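Local coordinates for protein argonaute (Marinitoga piezophila, PDB 5I4A) that uses short guide RNAs with a 5'-hydroxyl end to find and cleave complementary single-stranded DNA or RNA targets, and may defend against invading genetic elements, at residues A[23-28]-A[68-73]; A[513-518]-A[539-544]; A[567-572]-A[594-599]. One frame throughout, in Å; residues are numbered along the deposited sequence.

Interaction 1 of 3, residues A[23-28]-A[68-73]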
loop_
_atom_site.group_PDB
_atom_site.type_symbol
_atom_site.label_atom_id
_atom_site.label_comp_id
_atom_site.label_asym_id
_atom_site.label_seq_id
_atom_site.Cartn_x
_atom_site.Cartn_y
_atom_site.Cartn_z
ATOM N N TYR A 23 -35.473 -23.828 13.911
ATOM C CA TYR A 23 -36.044 -23.342 15.160
ATOM C C TYR A 23 -35.804 -24.352 16.272
ATOM O O TYR A 23 -36.046 -25.549 16.092
ATOM C CB TYR A 23 -37.545 -23.061 15.031
ATOM C CG TYR A 23 -38.148 -22.615 16.341
ATOM C CD1 TYR A 23 -37.959 -21.322 16.805
ATOM C CD2 TYR A 23 -38.880 -23.495 17.126
ATOM C CE1 TYR A 23 -38.491 -20.910 18.008
ATOM C CE2 TYR A 23 -39.416 -23.093 18.333
ATOM C CZ TYR A 23 -39.219 -21.800 18.769
ATOM O OH TYR A 23 -39.750 -21.395 19.969
ATOM N N ASN A 24 -35.349 -23.857 17.422
ATOM C CA ASN A 24 -35.076 -24.690 18.591
ATOM C C ASN A 24 -35.775 -24.066 19.792
ATOM O O ASN A 24 -35.413 -22.943 20.203
ATOM C CB ASN A 24 -33.569 -24.814 18.830
ATOM C CG ASN A 24 -33.219 -25.843 19.893
ATOM O OD1 ASN A 24 -34.000 -26.105 20.810
ATOM N ND2 ASN A 24 -32.033 -26.426 19.777
ATOM N N PRO A 25 -36.762 -24.742 20.392
ATOM C CA PRO A 25 -37.451 -24.160 21.554
ATOM C C PRO A 25 -36.664 -24.246 22.850
ATOM O O PRO A 25 -36.915 -23.440 23.756
ATOM C CB PRO A 25 -38.738 -24.990 21.644
ATOM C CG PRO A 25 -38.343 -26.321 21.087
ATOM C CD PRO A 25 -37.347 -26.033 19.988
ATOM N N ASP A 26 -35.729 -25.188 22.972
ATOM C CA ASP A 26 -35.010 -25.399 24.223
ATOM C C ASP A 26 -33.837 -24.450 24.412
ATOM O O ASP A 26 -33.212 -24.471 25.479
ATOM C CB ASP A 26 -34.494 -26.838 24.294
ATOM C CG ASP A 26 -35.586 -27.862 24.070
ATOM O OD1 ASP A 26 -36.633 -27.776 24.746
ATOM O OD2 ASP A 26 -35.399 -28.750 23.212
ATOM N N MET A 27 -33.522 -23.625 23.419
ATOM C CA MET A 27 -32.285 -22.863 23.422
ATOM C C MET A 27 -32.537 -21.461 22.892
ATOM O O MET A 27 -33.393 -21.249 22.028
ATOM C CB MET A 27 -31.218 -23.564 22.574
ATOM C CG MET A 27 -29.820 -22.996 22.690
ATOM S SD MET A 27 -28.633 -24.055 21.846
ATOM C CE MET A 27 -29.089 -25.659 22.497
ATOM N N GLU A 28 -31.780 -20.509 23.419
ATOM C CA GLU A 28 -31.836 -19.153 22.905
ATOM C C GLU A 28 -31.309 -19.120 21.473
ATOM O O GLU A 28 -30.344 -19.820 21.150
ATOM C CB GLU A 28 -31.028 -18.212 23.797
ATOM C CG GLU A 28 -31.593 -18.093 25.202
ATOM C CD GLU A 28 -32.990 -17.518 25.208
ATOM O OE1 GLU A 28 -33.126 -16.323 24.865
ATOM O OE2 GLU A 28 -33.944 -18.255 25.538
ATOM N N PHE A 68 -31.927 -31.783 11.291
ATOM C CA PHE A 68 -33.174 -31.699 10.539
ATOM C C PHE A 68 -34.392 -31.669 11.453
ATOM O O PHE A 68 -35.467 -31.243 11.018
ATOM C CB PHE A 68 -33.288 -32.859 9.536
ATOM C CG PHE A 68 -33.068 -34.229 10.137
ATOM C CD1 PHE A 68 -34.024 -34.812 10.955
ATOM C CD2 PHE A 68 -31.923 -34.950 9.846
ATOM C CE1 PHE A 68 -33.826 -36.072 11.495
ATOM C CE2 PHE A 68 -31.719 -36.212 10.383
ATOM C CZ PHE A 68 -32.670 -36.771 11.206
ATOM N N GLN A 69 -34.246 -32.099 12.711
ATOM C CA GLN A 69 -35.355 -32.038 13.656
ATOM C C GLN A 69 -35.741 -30.606 13.999
ATOM O O GLN A 69 -36.839 -30.380 14.514
ATOM C CB GLN A 69 -35.007 -32.794 14.939
ATOM C CG GLN A 69 -34.123 -32.010 15.893
ATOM C CD GLN A 69 -33.701 -32.820 17.099
ATOM O OE1 GLN A 69 -34.470 -32.996 18.045
ATOM N NE2 GLN A 69 -32.471 -33.319 17.074
ATOM N N TYR A 70 -34.865 -29.641 13.733
ATOM C CA TYR A 70 -35.166 -28.233 13.945
ATOM C C TYR A 70 -35.458 -27.492 12.650
ATOM O O TYR A 70 -35.764 -26.296 12.694
ATOM C CB TYR A 70 -34.008 -27.546 14.676
ATOM C CG TYR A 70 -33.662 -28.175 16.006
ATOM C CD1 TYR A 70 -34.588 -28.214 17.040
ATOM C CD2 TYR A 70 -32.406 -28.725 16.230
ATOM C CE1 TYR A 70 -34.276 -28.787 18.255
ATOM C CE2 TYR A 70 -32.085 -29.300 17.442
ATOM C CZ TYR A 70 -33.023 -29.328 18.452
ATOM O OH TYR A 70 -32.707 -29.900 19.662
ATOM N N LYS A 71 -35.379 -28.167 11.504
ATOM C CA LYS A 71 -35.560 -27.493 10.226
ATOM C C LYS A 71 -36.977 -26.951 10.090
ATOM O O LYS A 71 -37.955 -27.616 10.441
ATOM C CB LYS A 71 -35.253 -28.435 9.063
ATOM C CG LYS A 71 -35.417 -27.763 7.706
ATOM C CD LYS A 71 -34.822 -28.574 6.575
ATOM C CE LYS A 71 -34.458 -27.669 5.404
ATOM N NZ LYS A 71 -35.608 -26.833 4.948
ATOM N N VAL A 72 -37.076 -25.733 9.567
ATOM C CA VAL A 72 -38.340 -25.031 9.391
ATOM C C VAL A 72 -38.699 -25.033 7.910
ATOM O O VAL A 72 -37.823 -25.045 7.037
ATOM C CB VAL A 72 -38.234 -23.600 9.972
ATOM C CG1 VAL A 72 -39.225 -22.640 9.330
ATOM C CG2 VAL A 72 -38.438 -23.637 11.482
ATOM N N GLU A 73 -40.010 -25.055 7.633
ATOM C CA GLU A 73 -40.506 -25.070 6.259
ATOM C C GLU A 73 -39.929 -23.938 5.413
ATOM O O GLU A 73 -39.690 -24.120 4.212
ATOM C CB GLU A 73 -42.036 -24.986 6.274
ATOM C CG GLU A 73 -42.682 -24.651 4.937
ATOM C CD GLU A 73 -43.696 -23.524 5.048
ATOM O OE1 GLU A 73 -43.416 -22.413 4.548
ATOM O OE2 GLU A 73 -44.770 -23.745 5.645
#
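The carboxamide of N24 lies stacked on the ring of Y70, the two planes only 17° apart. ND2 makes the nearest approach, 3.3 Å from Y70 CZ and offset toward the hydroxyl end of the ring, while N24 CB adds a CH-pi contact over the same face. Q69 covers the opposite face with its CG, which sandwiches the ring, and F32 of helix 29-40 meets it edge-to-face. Because N24 CG stands anti to the backbone N (chi1 -171°), the amide reaches over the ring, and its OD1 turns back to accept D26 N at 2.9 Å. That Asx turn is likely to hold the amide's rotation. At the backbone, Y23 N donates to Y70 O at 2.8 Å, and Y23 CB rests on V72 CG2 at 3.7 Å. A serine in place of Y70 would probably leave the N24 amide without its stacking surface and open a gap beside F32. The contact joins the loop between strand 16-22 and helix 29-40 to the residues at and just before the short strand 71-72 in the N-terminal domain. Its chemistry is one firm backbone bond plus amide-on-ring dispersion, with no charge pairing across the two segments.

Interaction 2 of 3, residues A[513-518]-A[539-544]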
loop_
_atom_site.group_PDB
_atom_site.type_symbol
_atom_site.label_atom_id
_atom_site.label_comp_id
_atom_site.label_asym_id
_atom_site.label_seq_id
_atom_site.Cartn_x
_atom_site.Cartn_y
_atom_site.Cartn_z
ATOM N N ASN A 513 -10.638 17.452 -18.553
ATOM C CA ASN A 513 -10.924 16.147 -17.980
ATOM C C ASN A 513 -10.377 16.085 -16.562
ATOM O O ASN A 513 -9.373 16.726 -16.239
ATOM C CB ASN A 513 -10.325 15.026 -18.832
ATOM C CG ASN A 513 -10.628 15.197 -20.309
ATOM O OD1 ASN A 513 -11.728 14.889 -20.766
ATOM N ND2 ASN A 513 -9.650 15.689 -21.062
ATOM N N VAL A 514 -11.046 15.305 -15.715
ATOM C CA VAL A 514 -10.677 15.166 -14.311
ATOM C C VAL A 514 -10.607 13.682 -13.977
ATOM O O VAL A 514 -11.614 12.970 -14.074
ATOM C CB VAL A 514 -11.666 15.886 -13.378
ATOM C CG1 VAL A 514 -11.264 15.687 -11.927
ATOM C CG2 VAL A 514 -11.723 17.370 -13.705
ATOM N N PHE A 515 -9.424 13.220 -13.584
ATOM C CA PHE A 515 -9.199 11.832 -13.205
ATOM C C PHE A 515 -9.281 11.725 -11.687
ATOM O O PHE A 515 -8.482 12.345 -10.976
ATOM C CB PHE A 515 -7.838 11.340 -13.699
ATOM C CG PHE A 515 -7.729 11.235 -15.196
ATOM C CD1 PHE A 515 -7.755 12.370 -15.992
ATOM C CD2 PHE A 515 -7.572 10.003 -15.808
ATOM C CE1 PHE A 515 -7.650 12.275 -17.366
ATOM C CE2 PHE A 515 -7.462 9.905 -17.183
ATOM C CZ PHE A 515 -7.502 11.043 -17.962
ATOM N N ILE A 516 -10.239 10.947 -11.196
ATOM C CA ILE A 516 -10.412 10.720 -9.766
ATOM C C ILE A 516 -9.979 9.286 -9.493
ATOM O O ILE A 516 -10.695 8.331 -9.817
ATOM C CB ILE A 516 -11.852 10.971 -9.302
ATOM C CG1 ILE A 516 -12.245 12.433 -9.526
ATOM C CG2 ILE A 516 -12.011 10.608 -7.834
ATOM C CD1 ILE A 516 -12.900 12.691 -10.870
ATOM N N LEU A 517 -8.799 9.134 -8.902
ATOM C CA LEU A 517 -8.250 7.830 -8.567
ATOM C C LEU A 517 -8.465 7.580 -7.079
ATOM O O LEU A 517 -8.074 8.400 -6.243
ATOM C CB LEU A 517 -6.765 7.760 -8.919
ATOM C CG LEU A 517 -6.328 8.548 -10.160
ATOM C CD1 LEU A 517 -4.825 8.447 -10.351
ATOM C CD2 LEU A 517 -7.060 8.084 -11.413
ATOM N N ARG A 518 -9.095 6.455 -6.757
ATOM C CA ARG A 518 -9.498 6.136 -5.397
ATOM C C ARG A 518 -8.678 4.967 -4.869
ATOM O O ARG A 518 -8.514 3.953 -5.556
ATOM C CB ARG A 518 -10.991 5.802 -5.347
ATOM C CG ARG A 518 -11.495 5.286 -4.011
ATOM C CD ARG A 518 -11.416 6.342 -2.921
ATOM N NE ARG A 518 -12.078 5.887 -1.701
ATOM C CZ ARG A 518 -13.318 6.216 -1.355
ATOM N NH1 ARG A 518 -14.036 7.016 -2.132
ATOM N NH2 ARG A 518 -13.837 5.747 -0.230
ATOM N N LYS A 539 -15.854 16.987 -17.761
ATOM C CA LYS A 539 -15.784 15.567 -18.066
ATOM C C LYS A 539 -14.772 14.900 -17.140
ATOM O O LYS A 539 -13.761 15.501 -16.768
ATOM C CB LYS A 539 -15.428 15.378 -19.542
ATOM C CG LYS A 539 -16.522 15.953 -20.457
ATOM C CD LYS A 539 -16.053 16.255 -21.879
ATOM C CE LYS A 539 -14.930 17.255 -21.969
ATOM N NZ LYS A 539 -14.392 17.261 -23.360
ATOM N N TYR A 540 -15.070 13.669 -16.727
ATOM C CA TYR A 540 -14.310 13.032 -15.662
ATOM C C TYR A 540 -14.290 11.524 -15.869
ATOM O O TYR A 540 -14.922 10.986 -16.783
ATOM C CB TYR A 540 -14.900 13.371 -14.290
ATOM C CG TYR A 540 -16.329 12.909 -14.152
ATOM C CD1 TYR A 540 -17.377 13.731 -14.533
ATOM C CD2 TYR A 540 -16.628 11.642 -13.663
ATOM C CE1 TYR A 540 -18.680 13.316 -14.425
ATOM C CE2 TYR A 540 -17.938 11.216 -13.552
ATOM C CZ TYR A 540 -18.957 12.064 -13.936
ATOM O OH TYR A 540 -20.265 11.675 -13.841
ATOM N N THR A 541 -13.556 10.843 -14.991
ATOM C CA THR A 541 -13.549 9.391 -14.918
ATOM C C THR A 541 -13.331 8.988 -13.467
ATOM O O THR A 541 -12.556 9.625 -12.749
ATOM C CB THR A 541 -12.465 8.778 -15.814
ATOM O OG1 THR A 541 -12.407 7.362 -15.595
ATOM C CG2 THR A 541 -11.099 9.394 -15.519
ATOM N N LEU A 542 -14.028 7.941 -13.040
ATOM C CA LEU A 542 -13.930 7.425 -11.680
ATOM C C LEU A 542 -13.174 6.107 -11.717
ATOM O O LEU A 542 -13.585 5.170 -12.409
ATOM C CB LEU A 542 -15.313 7.245 -11.057
ATOM C CG LEU A 542 -16.074 8.563 -10.924
ATOM C CD1 LEU A 542 -17.325 8.393 -10.074
ATOM C CD2 LEU A 542 -15.149 9.619 -10.346
ATOM N N VAL A 543 -12.072 6.038 -10.973
ATOM C CA VAL A 543 -11.128 4.933 -11.059
ATOM C C VAL A 543 -10.916 4.353 -9.670
ATOM O O VAL A 543 -10.637 5.091 -8.717
ATOM C CB VAL A 543 -9.787 5.383 -11.666
ATOM C CG1 VAL A 543 -8.838 4.211 -11.759
ATOM C CG2 VAL A 543 -10.002 6.020 -13.032
ATOM N N GLU A 544 -11.044 3.033 -9.555
ATOM C CA GLU A 544 -10.746 2.318 -8.322
ATOM C C GLU A 544 -9.401 1.621 -8.482
ATOM O O GLU A 544 -9.202 0.857 -9.433
ATOM C CB GLU A 544 -11.839 1.303 -7.993
ATOM C CG GLU A 544 -13.180 1.927 -7.665
ATOM C CD GLU A 544 -14.237 0.891 -7.344
ATOM O OE1 GLU A 544 -14.041 -0.291 -7.699
ATOM O OE2 GLU A 544 -15.261 1.259 -6.727
#
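R518 N donates to V543 O at 2.8 Å, the shortest hydrogen bond between the two strands, and the N-H points at the acceptor with an angle of 147°. The same ladder runs back along the pair: V543 N to I516 O, I516 N to T541 O and T541 N to V514 O, all within 2.9 to 3.1 Å, then a weak, bent bond from V514 N to K539 O at the start. V514 and I516 each bond, through N and O, two partners that lie two residues apart on the other strand, which is the mark of parallel pairing, here in the central sheet of the RNase H fold of the PIWI domain. Strand 443-452 flanks 513-518 on its other edge, and strand 582-589 continues the sheet beyond 539-544.

On one face, T541 CG2 sits over the ring of F515, 4.0 Å from its centroid. The methyl gets there because it takes the place between the backbone N and the carbonyl carbon, while OG1, anti to N (chi1 174°), is left to bond E588 O. Further along that face L517 CD2 lies beside V543 CB, and helix 595-605 packs on F515, L517 and V543. N513, also on this face, bonds N443 through ND2, but its OD1 is buried against K539 with no partner in the model. The other face carries I516 and L542, side by side and pointing the same way, with I516 CB 3.7 Å from L542 CD2. R518 lies on this face too, but its guanidinium leads away to a salt bridge with E524, while E544 accepts from F522 N. D519, an inferred active-site residue, directly follows R518.

Interaction 3 of 3, residues A[567-572]-A[594-599]; sequences NTYIYY and TIEEII
Helix 595-605 packs against the sheet of the RNase H-like PIWI domain, and here the start of the helix meets strand 568-571, with 10.1 Å between the two short axes and 30° between their directions. Y569 carries the contact. Its CB points toward the helix, and with CG anti to the carbonyl carbon (chi1 -69°) the ring extends alongside I599 and I595. I599 CG1 comes over one ring face, 3.8 Å from the centroid, as a CH-pi contact. The isoleucine's CG2 branch meets the root of the ring, near CB and CG. One turn earlier in the helix, I595 CG2 approaches Y569 CE1 obliquely at 3.5 Å, so two isoleucines four residues apart grip the same ring. N567 ND2 only brushes I595 CD1; its hydrogen bond goes to I586 O on strand 582-589, one of the two strands that flank 568-571.

The helix starts with a capping box: E597 N donates to T594 OG1 at 3.1 Å, and T594 N donates to E597 OE1 at 2.8 Å. They occupy the amide of E597 in the first turn and that of T594 at the N-cap, and tie the two residues together across the helix start. At the far end of the tyrosine the contact becomes polar. E596 CG lies 3.4 Å from Y569 OH, and the carboxylate plane stands 81° from the ring, with no direct hydrogen bond between the two groups. Two waters bridge them instead. Water 1 donates to E596 OE2 and touches the hydroxyl weakly, whereas water 2, in the ring plane at its edge, is 2.7 Å from Y569 OH and donates only weakly to E596 OE2.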
loop_
_atom_site.group_PDB
_atom_site.type_symbol
_atom_site.label_atom_id
_atom_site.label_comp_id
_atom_site.label_asym_id
_atom_site.label_seq_id
_atom_site.Cartn_x
_atom_site.Cartn_y
_atom_site.Cartn_z
ATOM N N ASN A 567 -13.427 -3.004 -18.468
ATOM C CA ASN A 567 -13.259 -1.894 -17.537
ATOM C C ASN A 567 -12.260 -2.185 -16.424
ATOM O O ASN A 567 -12.127 -1.369 -15.506
ATOM C CB ASN A 567 -14.611 -1.509 -16.930
ATOM C CG ASN A 567 -15.455 -0.673 -17.869
ATOM O OD1 ASN A 567 -15.934 -1.158 -18.894
ATOM N ND2 ASN A 567 -15.648 0.594 -17.519
ATOM N N THR A 568 -11.553 -3.312 -16.470
ATOM C CA THR A 568 -10.681 -3.716 -15.374
ATOM C C THR A 568 -9.329 -4.139 -15.926
ATOM O O THR A 568 -9.252 -5.049 -16.758
ATOM C CB THR A 568 -11.309 -4.854 -14.566
ATOM O OG1 THR A 568 -12.718 -4.623 -14.448
ATOM C CG2 THR A 568 -10.710 -4.905 -13.171
ATOM N N TYR A 569 -8.268 -3.484 -15.455
ATOM C CA TYR A 569 -6.902 -3.796 -15.848
ATOM C C TYR A 569 -6.047 -4.011 -14.607
ATOM O O TYR A 569 -6.413 -3.621 -13.495
ATOM C CB TYR A 569 -6.276 -2.679 -16.698
ATOM C CG TYR A 569 -6.862 -2.513 -18.083
ATOM C CD1 TYR A 569 -8.140 -2.004 -18.260
ATOM C CD2 TYR A 569 -6.123 -2.838 -19.215
ATOM C CE1 TYR A 569 -8.675 -1.840 -19.522
ATOM C CE2 TYR A 569 -6.651 -2.674 -20.485
ATOM C CZ TYR A 569 -7.926 -2.174 -20.631
ATOM O OH TYR A 569 -8.455 -2.009 -21.890
ATOM N N ILE A 570 -4.892 -4.637 -14.816
ATOM C CA ILE A 570 -3.878 -4.806 -13.783
ATOM C C ILE A 570 -2.536 -4.438 -14.385
ATOM O O ILE A 570 -2.172 -4.947 -15.450
ATOM C CB ILE A 570 -3.822 -6.246 -13.240
ATOM C CG1 ILE A 570 -5.195 -6.716 -12.787
ATOM C CG2 ILE A 570 -2.832 -6.347 -12.087
ATOM C CD1 ILE A 570 -5.182 -8.130 -12.275
ATOM N N TYR A 571 -1.797 -3.565 -13.710
ATOM C CA TYR A 571 -0.413 -3.322 -14.077
ATOM C C TYR A 571 0.501 -3.793 -12.956
ATOM O O TYR A 571 0.134 -3.777 -11.776
ATOM C CB TYR A 571 -0.157 -1.845 -14.418
ATOM C CG TYR A 571 -0.115 -0.875 -13.255
ATOM C CD1 TYR A 571 1.041 -0.714 -12.498
ATOM C CD2 TYR A 571 -1.212 -0.082 -12.949
ATOM C CE1 TYR A 571 1.090 0.184 -11.446
ATOM C CE2 TYR A 571 -1.171 0.822 -11.901
ATOM C CZ TYR A 571 -0.019 0.950 -11.153
ATOM O OH TYR A 571 0.028 1.846 -10.109
ATOM N N TYR A 572 1.687 -4.245 -13.347
ATOM C CA TYR A 572 2.708 -4.707 -12.410
ATOM C C TYR A 572 3.906 -3.782 -12.549
ATOM O O TYR A 572 4.693 -3.922 -13.503
ATOM C CB TYR A 572 3.094 -6.158 -12.692
ATOM C CG TYR A 572 1.953 -7.136 -12.485
ATOM C CD1 TYR A 572 0.959 -7.288 -13.444
ATOM C CD2 TYR A 572 1.871 -7.905 -11.330
ATOM C CE1 TYR A 572 -0.085 -8.173 -13.258
ATOM C CE2 TYR A 572 0.830 -8.793 -11.133
ATOM C CZ TYR A 572 -0.146 -8.924 -12.102
ATOM O OH TYR A 572 -1.186 -9.807 -11.917
ATOM N N THR A 594 -10.503 6.797 -24.428
ATOM C CA THR A 594 -10.903 5.408 -24.299
ATOM C C THR A 594 -10.382 4.848 -22.980
ATOM O O THR A 594 -9.517 5.438 -22.327
ATOM C CB THR A 594 -10.370 4.574 -25.464
ATOM O OG1 THR A 594 -8.952 4.417 -25.332
ATOM C CG2 THR A 594 -10.680 5.254 -26.791
ATOM N N ILE A 595 -10.930 3.697 -22.587
ATOM C CA ILE A 595 -10.441 3.016 -21.390
ATOM C C ILE A 595 -8.946 2.761 -21.511
ATOM O O ILE A 595 -8.168 3.071 -20.603
ATOM C CB ILE A 595 -11.221 1.710 -21.156
ATOM C CG1 ILE A 595 -12.717 1.996 -21.003
ATOM C CG2 ILE A 595 -10.691 0.980 -19.932
ATOM C CD1 ILE A 595 -13.034 3.020 -19.940
ATOM N N GLU A 596 -8.520 2.220 -22.658
ATOM C CA GLU A 596 -7.106 1.927 -22.880
ATOM C C GLU A 596 -6.235 3.162 -22.681
ATOM O O GLU A 596 -5.145 3.076 -22.102
ATOM C CB GLU A 596 -6.900 1.360 -24.287
ATOM C CG GLU A 596 -7.557 0.012 -24.535
ATOM C CD GLU A 596 -9.023 0.125 -24.917
ATOM O OE1 GLU A 596 -9.535 1.260 -25.005
ATOM O OE2 GLU A 596 -9.662 -0.926 -25.135
ATOM N N GLU A 597 -6.696 4.319 -23.159
ATOM C CA GLU A 597 -5.923 5.545 -23.003
ATOM C C GLU A 597 -5.887 5.998 -21.550
ATOM O O GLU A 597 -4.846 6.453 -21.063
ATOM C CB GLU A 597 -6.502 6.641 -23.895
ATOM C CG GLU A 597 -6.259 6.425 -25.377
ATOM C CD GLU A 597 -7.144 7.297 -26.241
ATOM O OE1 GLU A 597 -8.225 7.700 -25.764
ATOM O OE2 GLU A 597 -6.760 7.578 -27.394
ATOM N N ILE A 598 -7.012 5.877 -20.844
ATOM C CA ILE A 598 -7.050 6.222 -19.424
ATOM C C ILE A 598 -6.107 5.324 -18.634
ATOM O O ILE A 598 -5.365 5.786 -17.760
ATOM C CB ILE A 598 -8.490 6.131 -18.888
ATOM C CG1 ILE A 598 -9.390 7.137 -19.606
ATOM C CG2 ILE A 598 -8.519 6.375 -17.387
ATOM C CD1 ILE A 598 -10.848 7.053 -19.190
ATOM N N ILE A 599 -6.122 4.022 -18.930
ATOM C CA ILE A 599 -5.256 3.085 -18.220
ATOM C C ILE A 599 -3.792 3.439 -18.443
ATOM O O ILE A 599 -2.972 3.372 -17.519
ATOM C CB ILE A 599 -5.559 1.642 -18.661
ATOM C CG1 ILE A 599 -7.024 1.291 -18.387
ATOM C CG2 ILE A 599 -4.632 0.663 -17.966
ATOM C CD1 ILE A 599 -7.436 1.429 -16.945
HETATM O O HOH W 1 -8.392 -3.122 -25.027
HETATM O O HOH W 2 -11.079 -1.570 -22.242
#

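Overall arrangement
Interactions 2 and 3 belong to one body, the PIWI domain, and interaction 1 stands far off in the N-terminal domain, its centre 52 Å from each of the others. Interactions 2 and 3 have centres 12 Å apart and share a mixed sheet, in which strand 582-589 lies between 539-546 and 568-571. They also touch directly: I598 CG2 meets F515 CE2 at 3.7 Å, so the helix of interaction 3 also packs on the strand pair of interaction 2. Only interaction 2 comes near the inferred catalytic residues, the side chain of R518 lying about 5 Å from that of D519 and about 7 Å from that of D449. The bound nucleic acid is about 10 Å from interaction 2, 12 Å from interaction 3 and 14 Å from interaction 1, nearest atoms.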